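Putative NAD(P)H-flavin oxidoreductase (Neisseria meningitidis serogroup A / serotype 4A, PDB 6WT2) binds FMN and probably uses NAD(P)H to reduce nitro compounds, probably including chloramphenicol, as a nitroreductase of the NfsB type. Local coordinates at residues 102-105 with 106-109; 36-39 with 40-44; 188-191 with 192-195. All coordinates share one frame; numbering follows the deposited sequence.

Contact 1. Residues 102-105 with 106-109. With NIO (nicotinic acid), chain E; FMN (flavin mononucleotide), chain K.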
loop_
_atom_site.group_PDB
_atom_site.type_symbol
_atom_site.label_atom_id
_atom_site.label_comp_id
_atom_site.label_asym_id
_atom_site.label_seq_id
_atom_site.Cartn_x
_atom_site.Cartn_y
_atom_site.Cartn_z
HETATM N N MSE A 102 -13.679 -12.184 9.564
HETATM C CA MSE A 102 -14.043 -12.151 8.154
HETATM C C MSE A 102 -15.555 -12.232 7.974
HETATM O O MSE A 102 -16.103 -11.606 7.069
HETATM C CB MSE A 102 -13.347 -13.280 7.395
HETATM C CG MSE A 102 -11.820 -13.080 7.274
HETATM SE SE MSE A 102 -11.377 -11.518 6.199
HETATM C CE MSE A 102 -12.563 -11.922 4.737
ATOM N N LEU A 103 -16.229 -12.989 8.848
ATOM C CA LEU A 103 -17.688 -13.014 8.813
ATOM C C LEU A 103 -18.258 -11.609 8.983
ATOM O O LEU A 103 -19.166 -11.205 8.250
ATOM C CB LEU A 103 -18.230 -13.947 9.900
ATOM C CG LEU A 103 -19.747 -14.100 9.856
ATOM C CD1 LEU A 103 -20.156 -14.727 8.533
ATOM C CD2 LEU A 103 -20.253 -14.924 11.044
ATOM N N GLU A 104 -17.701 -10.837 9.917
ATOM C CA GLU A 104 -18.189 -9.483 10.154
ATOM C C GLU A 104 -17.972 -8.594 8.933
ATOM O O GLU A 104 -18.856 -7.806 8.567
ATOM C CB GLU A 104 -17.508 -8.896 11.399
ATOM C CG GLU A 104 -17.956 -7.486 11.795
ATOM C CD GLU A 104 -19.312 -7.441 12.526
ATOM O OE1 GLU A 104 -20.058 -8.455 12.544
ATOM O OE2 GLU A 104 -19.631 -6.370 13.091
ATOM N N SER A 105 -16.806 -8.711 8.276
ATOM C CA SER A 105 -16.551 -7.878 7.109
ATOM C C SER A 105 -17.480 -8.245 5.962
ATOM O O SER A 105 -17.911 -7.363 5.216
ATOM C CB SER A 105 -15.082 -7.981 6.678
ATOM O OG SER A 105 -14.791 -9.253 6.119
ATOM N N LEU A 106 -17.845 -9.525 5.850
ATOM C CA LEU A 106 -18.773 -9.963 4.812
ATOM C C LEU A 106 -20.169 -9.395 5.024
ATOM O O LEU A 106 -20.830 -8.983 4.066
ATOM C CB LEU A 106 -18.834 -11.486 4.785
ATOM C CG LEU A 106 -19.874 -12.038 3.812
ATOM C CD1 LEU A 106 -19.592 -11.527 2.417
ATOM C CD2 LEU A 106 -19.880 -13.565 3.819
ATOM N N LYS A 107 -20.660 -9.399 6.264
ATOM C CA LYS A 107 -21.950 -8.780 6.515
ATOM C C LYS A 107 -21.900 -7.286 6.235
ATOM O O LYS A 107 -22.892 -6.709 5.780
ATOM C CB LYS A 107 -22.391 -9.064 7.952
ATOM C CG LYS A 107 -22.500 -10.559 8.230
ATOM C CD LYS A 107 -23.269 -10.857 9.494
ATOM C CE LYS A 107 -22.423 -10.711 10.730
ATOM N NZ LYS A 107 -23.091 -11.420 11.900
ATOM N N ARG A 108 -20.755 -6.647 6.493
ATOM C CA ARG A 108 -20.618 -5.219 6.235
ATOM C C ARG A 108 -20.625 -4.906 4.740
ATOM O O ARG A 108 -20.937 -3.770 4.362
ATOM C CB ARG A 108 -19.335 -4.693 6.892
ATOM C CG ARG A 108 -19.288 -3.183 7.112
ATOM C CD ARG A 108 -18.148 -2.792 8.069
ATOM N NE ARG A 108 -16.870 -3.295 7.586
ATOM C CZ ARG A 108 -16.137 -4.204 8.217
ATOM N NH1 ARG A 108 -16.538 -4.697 9.394
ATOM N NH2 ARG A 108 -14.992 -4.600 7.674
ATOM N N ARG A 109 -20.286 -5.885 3.886
ATOM C CA ARG A 109 -20.488 -5.753 2.444
ATOM C C ARG A 109 -21.947 -5.883 2.041
ATOM O O ARG A 109 -22.262 -5.747 0.856
ATOM C CB ARG A 109 -19.682 -6.805 1.684
ATOM C CG ARG A 109 -18.212 -6.791 1.970
ATOM C CD ARG A 109 -17.469 -7.695 1.002
ATOM N NE ARG A 109 -17.422 -7.127 -0.344
ATOM C CZ ARG A 109 -16.735 -7.652 -1.359
ATOM N NH1 ARG A 109 -16.052 -8.777 -1.196
ATOM N NH2 ARG A 109 -16.745 -7.054 -2.541
HETATM N N NIO E . -12.190 -11.753 -5.440
HETATM C C1 NIO E . -12.926 -10.733 -4.974
HETATM C C2 NIO E . -12.386 -9.827 -4.070
HETATM C C3 NIO E . -11.073 -9.980 -3.639
HETATM C C4 NIO E . -10.338 -11.050 -4.125
HETATM C C5 NIO E . -10.925 -11.927 -5.033
HETATM C C6 NIO E . -13.224 -8.691 -3.550
HETATM O O1 NIO E . -12.663 -7.800 -2.882
HETATM O O2 NIO E . -14.458 -8.674 -3.792
HETATM N N1 FMN K . -12.689 -6.377 -6.225
HETATM C C2 FMN K . -13.021 -7.279 -7.192
HETATM O O2 FMN K . -14.164 -7.209 -7.682
HETATM N N3 FMN K . -12.227 -8.310 -7.533
HETATM C C4 FMN K . -10.999 -8.469 -7.005
HETATM O O4 FMN K . -10.221 -9.362 -7.398
HETATM C C4A FMN K . -10.545 -7.494 -6.002
HETATM N N5 FMN K . -9.399 -7.687 -5.322
HETATM C C5A FMN K . -8.956 -6.729 -4.485
HETATM C C6 FMN K . -7.620 -6.749 -4.092
HETATM C C7 FMN K . -7.182 -5.783 -3.202
HETATM C C7M FMN K . -5.742 -5.788 -2.774
HETATM C C8 FMN K . -8.057 -4.631 -2.869
HETATM C C8M FMN K . -7.567 -3.498 -2.006
HETATM C C9 FMN K . -9.388 -4.612 -3.270
HETATM C C9A FMN K . -9.828 -5.570 -4.144
HETATM N N10 FMN K . -11.148 -5.507 -4.634
HETATM C C10 FMN K . -11.525 -6.475 -5.572
HETATM C "C1'" FMN K . -12.036 -4.390 -4.295
HETATM C "C2'" FMN K . -12.620 -4.553 -2.878
HETATM O "O2'" FMN K . -13.678 -5.520 -2.902
HETATM C "C3'" FMN K . -13.166 -3.208 -2.440
HETATM O "O3'" FMN K . -12.061 -2.314 -2.285
HETATM C "C4'" FMN K . -13.924 -3.281 -1.112
HETATM O "O4'" FMN K . -15.004 -4.206 -1.283
HETATM C "C5'" FMN K . -14.459 -1.906 -0.737
HETATM O "O5'" FMN K . -15.153 -1.351 -1.857
HETATM P P FMN K . -14.741 0.111 -2.389
HETATM O O1P FMN K . -14.862 1.002 -1.186
HETATM O O2P FMN K . -15.690 0.389 -3.518
HETATM O O3P FMN K . -13.314 -0.116 -2.860
HETATM O O HOH W 1 -18.180 -4.249 11.859
HETATM O O HOH W 2 -20.268 -11.098 12.793
#
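Selenomethionine M102 to S105 meet L106 to R109 in a local contact of residues three and four apart at the C-terminal end of α-helix 100-108 of the nitroreductase fold, with R109 just beyond it in the flavin pocket. Four backbone bonds join the two halves, from L106 N, K107 N, R108 N and R109 N to the carbonyls of M102, L103, E104 and S105. M102 O is gripped twice: besides L106 N it accepts S105 OG at 2.9 Å, both from the same face of its carbonyl plane, which satisfies the buried hydroxyl. R108 folds back along the helix. A bend at chi3 (56°) lays its guanidinium over S105, with S105 CA under one face, offset toward the rim, and R108 NH2 3.5 Å from S105 CB, while NE forms a salt bridge with E53. E104 reaches R108 NH1 and K107 through water; its carboxylate plane stands 67° from that guanidinium. Water 1 donates to E104 OE2 (2.8 Å) and accepts from R108 NH1 (3.0 Å). Water 2 donates to E104 OE1 (2.7 Å) and takes a weak bond from K107 NZ. L106 packs on helix 114-131, touching L121 and Y124. R109 carries the contact to the ligands: FMN O4' lies over one face of its guanidinium, and Y124 OH is hydrogen-bonded to R109 NH1. The FMN is also hydrogen-bonded by R23, S21 and R214 of the second subunit, placing the site at the dimer interface. The carboxylate of nicotinic acid sits at the guanidinium edge, where its O2 receives both R109 NH1 (3.0 Å) and R109 NH2 (3.1 Å).

Contact 2. Residues 36-39 with 40-44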
loop_
_atom_site.group_PDB
_atom_site.type_symbol
_atom_site.label_atom_id
_atom_site.label_comp_id
_atom_site.label_asym_id
_atom_site.label_seq_id
_atom_site.Cartn_x
_atom_site.Cartn_y
_atom_site.Cartn_z
ATOM N N PHE A 36 -6.086 15.969 12.064
ATOM C CA PHE A 36 -5.668 14.584 12.211
ATOM C C PHE A 36 -6.825 13.619 12.007
ATOM O O PHE A 36 -6.610 12.510 11.504
ATOM C CB PHE A 36 -5.025 14.313 13.572
ATOM C CG PHE A 36 -4.270 13.022 13.578
ATOM C CD1 PHE A 36 -3.097 12.903 12.850
ATOM C CD2 PHE A 36 -4.779 11.904 14.206
ATOM C CE1 PHE A 36 -2.416 11.699 12.791
ATOM C CE2 PHE A 36 -4.098 10.695 14.150
ATOM C CZ PHE A 36 -2.922 10.597 13.446
ATOM N N GLN A 37 -8.046 14.009 12.390
ATOM C CA GLN A 37 -9.202 13.167 12.097
ATOM C C GLN A 37 -9.350 12.963 10.597
ATOM O O GLN A 37 -9.763 11.888 10.143
ATOM C CB GLN A 37 -10.483 13.782 12.659
ATOM C CG GLN A 37 -10.545 13.866 14.172
ATOM C CD GLN A 37 -10.885 12.537 14.831
ATOM O OE1 GLN A 37 -11.771 11.811 14.373
ATOM N NE2 GLN A 37 -10.179 12.215 15.918
ATOM N N PHE A 38 -9.079 14.012 9.817
ATOM C CA PHE A 38 -9.102 13.894 8.360
ATOM C C PHE A 38 -8.089 12.860 7.876
ATOM O O PHE A 38 -8.389 12.054 6.987
ATOM C CB PHE A 38 -8.852 15.273 7.738
ATOM C CG PHE A 38 -8.159 15.241 6.390
ATOM C CD1 PHE A 38 -8.867 14.948 5.232
ATOM C CD2 PHE A 38 -6.803 15.542 6.287
ATOM C CE1 PHE A 38 -8.227 14.934 4.000
ATOM C CE2 PHE A 38 -6.157 15.530 5.055
ATOM C CZ PHE A 38 -6.867 15.224 3.914
ATOM N N ILE A 39 -6.896 12.844 8.475
ATOM C CA ILE A 39 -5.880 11.864 8.094
ATOM C C ILE A 39 -6.350 10.449 8.429
ATOM O O ILE A 39 -6.260 9.531 7.604
ATOM C CB ILE A 39 -4.541 12.196 8.778
ATOM C CG1 ILE A 39 -4.005 13.538 8.270
ATOM C CG2 ILE A 39 -3.522 11.094 8.540
ATOM C CD1 ILE A 39 -2.773 14.018 9.046
ATOM N N LEU A 40 -6.861 10.245 9.646
ATOM C CA LEU A 40 -7.382 8.921 9.993
ATOM C C LEU A 40 -8.489 8.502 9.033
ATOM O O LEU A 40 -8.628 7.313 8.705
ATOM C CB LEU A 40 -7.899 8.903 11.432
ATOM C CG LEU A 40 -6.880 9.123 12.557
ATOM C CD1 LEU A 40 -7.612 9.371 13.885
ATOM C CD2 LEU A 40 -5.941 7.931 12.695
ATOM N N GLU A 41 -9.290 9.462 8.576
ATOM C CA GLU A 41 -10.401 9.117 7.695
ATOM C C GLU A 41 -9.896 8.593 6.359
ATOM O O GLU A 41 -10.501 7.683 5.776
ATOM C CB GLU A 41 -11.317 10.322 7.496
ATOM C CG GLU A 41 -12.640 9.970 6.835
ATOM C CD GLU A 41 -13.539 9.115 7.730
ATOM O OE1 GLU A 41 -13.471 9.264 8.975
ATOM O OE2 GLU A 41 -14.313 8.295 7.180
ATOM N N LEU A 42 -8.779 9.134 5.865
ATOM C CA LEU A 42 -8.223 8.616 4.623
ATOM C C LEU A 42 -7.854 7.149 4.765
ATOM O O LEU A 42 -8.036 6.362 3.831
ATOM C CB LEU A 42 -7.005 9.440 4.202
ATOM C CG LEU A 42 -7.273 10.928 3.994
ATOM C CD1 LEU A 42 -5.959 11.693 3.902
ATOM C CD2 LEU A 42 -8.104 11.144 2.743
ATOM N N GLY A 43 -7.352 6.756 5.936
ATOM C CA GLY A 43 -7.054 5.352 6.152
ATOM C C GLY A 43 -8.307 4.511 6.312
ATOM O O GLY A 43 -8.398 3.411 5.760
ATOM N N ARG A 44 -9.285 5.012 7.072
ATOM C CA ARG A 44 -10.563 4.315 7.225
ATOM C C ARG A 44 -11.199 4.003 5.875
ATOM O O ARG A 44 -11.692 2.893 5.644
ATOM C CB ARG A 44 -11.521 5.160 8.070
ATOM C CG ARG A 44 -12.967 4.701 7.996
ATOM C CD ARG A 44 -13.820 5.302 9.108
ATOM N NE ARG A 44 -15.161 4.714 9.074
ATOM C CZ ARG A 44 -16.194 5.227 8.414
ATOM N NH1 ARG A 44 -16.066 6.367 7.751
ATOM N NH2 ARG A 44 -17.360 4.596 8.420
#
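L40, with I39 and L42 beside it, carries this local contact along α-helix 33-44, a largely buried helix of the nitroreductase fold that also packs against the second subunit. L40 meets F36 one turn back: L40 CG lies 3.6 Å from F36 CE2, and both methyls also approach that side of the ring. F36 is itself stacked on H85. The L40 amide, at 2.9 Å from F36 O, makes a nearly straight bond (170°). L42 repeats the spacing with F38 in a CH-pi contact: L42 CD1 sits over the face of the ring, 4.1 Å from its centroid and 27° off the normal. CG of L42 stands beside its own backbone N (chi1 -58°), leaning the methyl back to F38. F38 also packs on V12 of the second subunit. I39 instead turns its side chain to M156 and A160 of helix 138-162, while its carbonyl takes two weak bonds, from L42 N and G43 N. R44 is shared: its NE and NH2 bond to carbonyls of R215 and R214 of the second subunit, and R44 NH1 forms a salt bridge with E41 OE2 at 2.7 Å, on the syn lone pair of the oxygen and in the guanidinium plane.

Contact 3. Residues 188-191 with 192-195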
loop_
_atom_site.group_PDB
_atom_site.type_symbol
_atom_site.label_atom_id
_atom_site.label_comp_id
_atom_site.label_asym_id
_atom_site.label_seq_id
_atom_site.Cartn_x
_atom_site.Cartn_y
_atom_site.Cartn_z
ATOM N N LEU A 188 -2.068 -2.487 24.681
ATOM C CA LEU A 188 -2.855 -1.732 23.712
ATOM C C LEU A 188 -3.651 -2.639 22.783
ATOM O O LEU A 188 -4.674 -2.209 22.244
ATOM C CB LEU A 188 -1.950 -0.819 22.883
ATOM C CG LEU A 188 -1.124 0.195 23.685
ATOM C CD1 LEU A 188 -0.269 1.029 22.750
ATOM C CD2 LEU A 188 -2.024 1.072 24.536
ATOM N N PHE A 189 -3.198 -3.875 22.570
ATOM C CA PHE A 189 -3.927 -4.798 21.711
ATOM C C PHE A 189 -3.571 -6.228 22.087
ATOM O O PHE A 189 -2.565 -6.485 22.753
ATOM C CB PHE A 189 -3.647 -4.536 20.218
ATOM C CG PHE A 189 -2.196 -4.712 19.813
ATOM C CD1 PHE A 189 -1.719 -5.948 19.389
ATOM C CD2 PHE A 189 -1.323 -3.638 19.836
ATOM C CE1 PHE A 189 -0.396 -6.115 19.013
ATOM C CE2 PHE A 189 0.002 -3.788 19.453
ATOM C CZ PHE A 189 0.474 -5.031 19.041
ATOM N N ASP A 190 -4.420 -7.154 21.644
ATOM C CA ASP A 190 -4.207 -8.587 21.828
ATOM C C ASP A 190 -3.268 -9.100 20.737
ATOM O O ASP A 190 -3.654 -9.175 19.564
ATOM C CB ASP A 190 -5.550 -9.311 21.782
ATOM C CG ASP A 190 -5.438 -10.790 22.073
ATOM O OD1 ASP A 190 -4.350 -11.375 21.894
ATOM O OD2 ASP A 190 -6.464 -11.376 22.479
ATOM N N ALA A 191 -2.047 -9.484 21.125
ATOM C CA ALA A 191 -1.047 -9.918 20.152
ATOM C C ALA A 191 -1.396 -11.249 19.497
ATOM O O ALA A 191 -0.770 -11.605 18.496
ATOM C CB ALA A 191 0.333 -10.018 20.806
ATOM N N ALA A 192 -2.368 -11.993 20.029
ATOM C CA ALA A 192 -2.812 -13.190 19.326
ATOM C C ALA A 192 -3.636 -12.833 18.098
ATOM O O ALA A 192 -3.663 -13.598 17.130
ATOM C CB ALA A 192 -3.620 -14.093 20.258
ATOM N N GLU A 193 -4.285 -11.666 18.113
ATOM C CA GLU A 193 -5.231 -11.270 17.078
ATOM C C GLU A 193 -4.678 -10.241 16.100
ATOM O O GLU A 193 -5.209 -10.128 14.991
ATOM C CB GLU A 193 -6.503 -10.700 17.721
ATOM C CG GLU A 193 -7.209 -11.666 18.678
ATOM C CD GLU A 193 -7.903 -12.805 17.960
ATOM O OE1 GLU A 193 -8.243 -12.641 16.769
ATOM O OE2 GLU A 193 -8.118 -13.866 18.584
ATOM N N TRP A 194 -3.651 -9.482 16.491
ATOM C CA TRP A 194 -3.112 -8.389 15.687
ATOM C C TRP A 194 -1.591 -8.409 15.745
ATOM O O TRP A 194 -1.006 -8.821 16.751
ATOM C CB TRP A 194 -3.628 -7.027 16.180
ATOM C CG TRP A 194 -5.125 -6.892 16.090
ATOM C CD1 TRP A 194 -6.042 -7.176 17.065
ATOM C CD2 TRP A 194 -5.872 -6.443 14.957
ATOM N NE1 TRP A 194 -7.319 -6.941 16.601
ATOM C CE2 TRP A 194 -7.236 -6.484 15.310
ATOM C CE3 TRP A 194 -5.516 -6.020 13.668
ATOM C CZ2 TRP A 194 -8.246 -6.112 14.423
ATOM C CZ3 TRP A 194 -6.517 -5.647 12.796
ATOM C CH2 TRP A 194 -7.862 -5.699 13.172
ATOM N N GLY A 195 -0.952 -7.960 14.656
ATOM C CA GLY A 195 0.493 -7.849 14.628
ATOM C C GLY A 195 0.917 -6.531 14.014
ATOM O O GLY A 195 0.199 -5.932 13.212
#
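A type I β-turn at D190 to E193, reinforced by an Asx turn, brings the loop after helix 175-185 into strand 194-203. The residues at its middle, A191 and A192, both have helix-like backbone angles. D190 does most of the work, since its carbonyl and its carboxylate both accept amides from the far side of the turn. E193 N reaches D190 O at 3.0 Å and closes the β-turn, coming from above the carbonyl plane. W194 N bonds to the same oxygen at 3.1 Å, nearly head-on (162° at O), so one carbonyl holds two successive amides. The carboxylate closes the Asx turn: with CG anti to the D190 nitrogen (chi1 -175°), OD1 swings back to A192 N at 2.8 Å, on its anti side and 29° out of the carboxylate plane. E193 turns its own carboxylate to K92, with which it forms a salt bridge, while the W194 ring makes a cation-pi contact with that same lysine. F189, with CG between its backbone N and carbonyl carbon, puts CD1 3.9 Å from W194 CB and CE1 3.6 Å from W194 O. A191 CA makes a C-H···O contact with that carbonyl oxygen, 3.6 Å away. On the surface, where inner strand 194-203 of the antiparallel sheet begins, side-chain and main-chain oxygens of one aspartate thus accept three successive amides, those of A192, E193 and W194: an Asx motif.

Overall arrangement
Contact 2 is the buried one, contact 1 is partly buried and contact 3 lies at the surface; their centres are 20 to 22 Å apart and none touches another. The first two run along different helices, 100-108 and 33-44, and share the i to i+4 backbone ladder, but their side chains differ: rings and leucines pack in 36-44, whereas 102-109 relies on charge, water bridges and the arginine at the ligands. Contact 3 has no helix; a carboxylate and a carbonyl organise its turn before a sheet strand. Contacts 1 and 2 both touch the second subunit, contact 2 with seven residues within its reach; flanking contact 3, L188 packs on it. Contact 1 alone reaches the bound ligands.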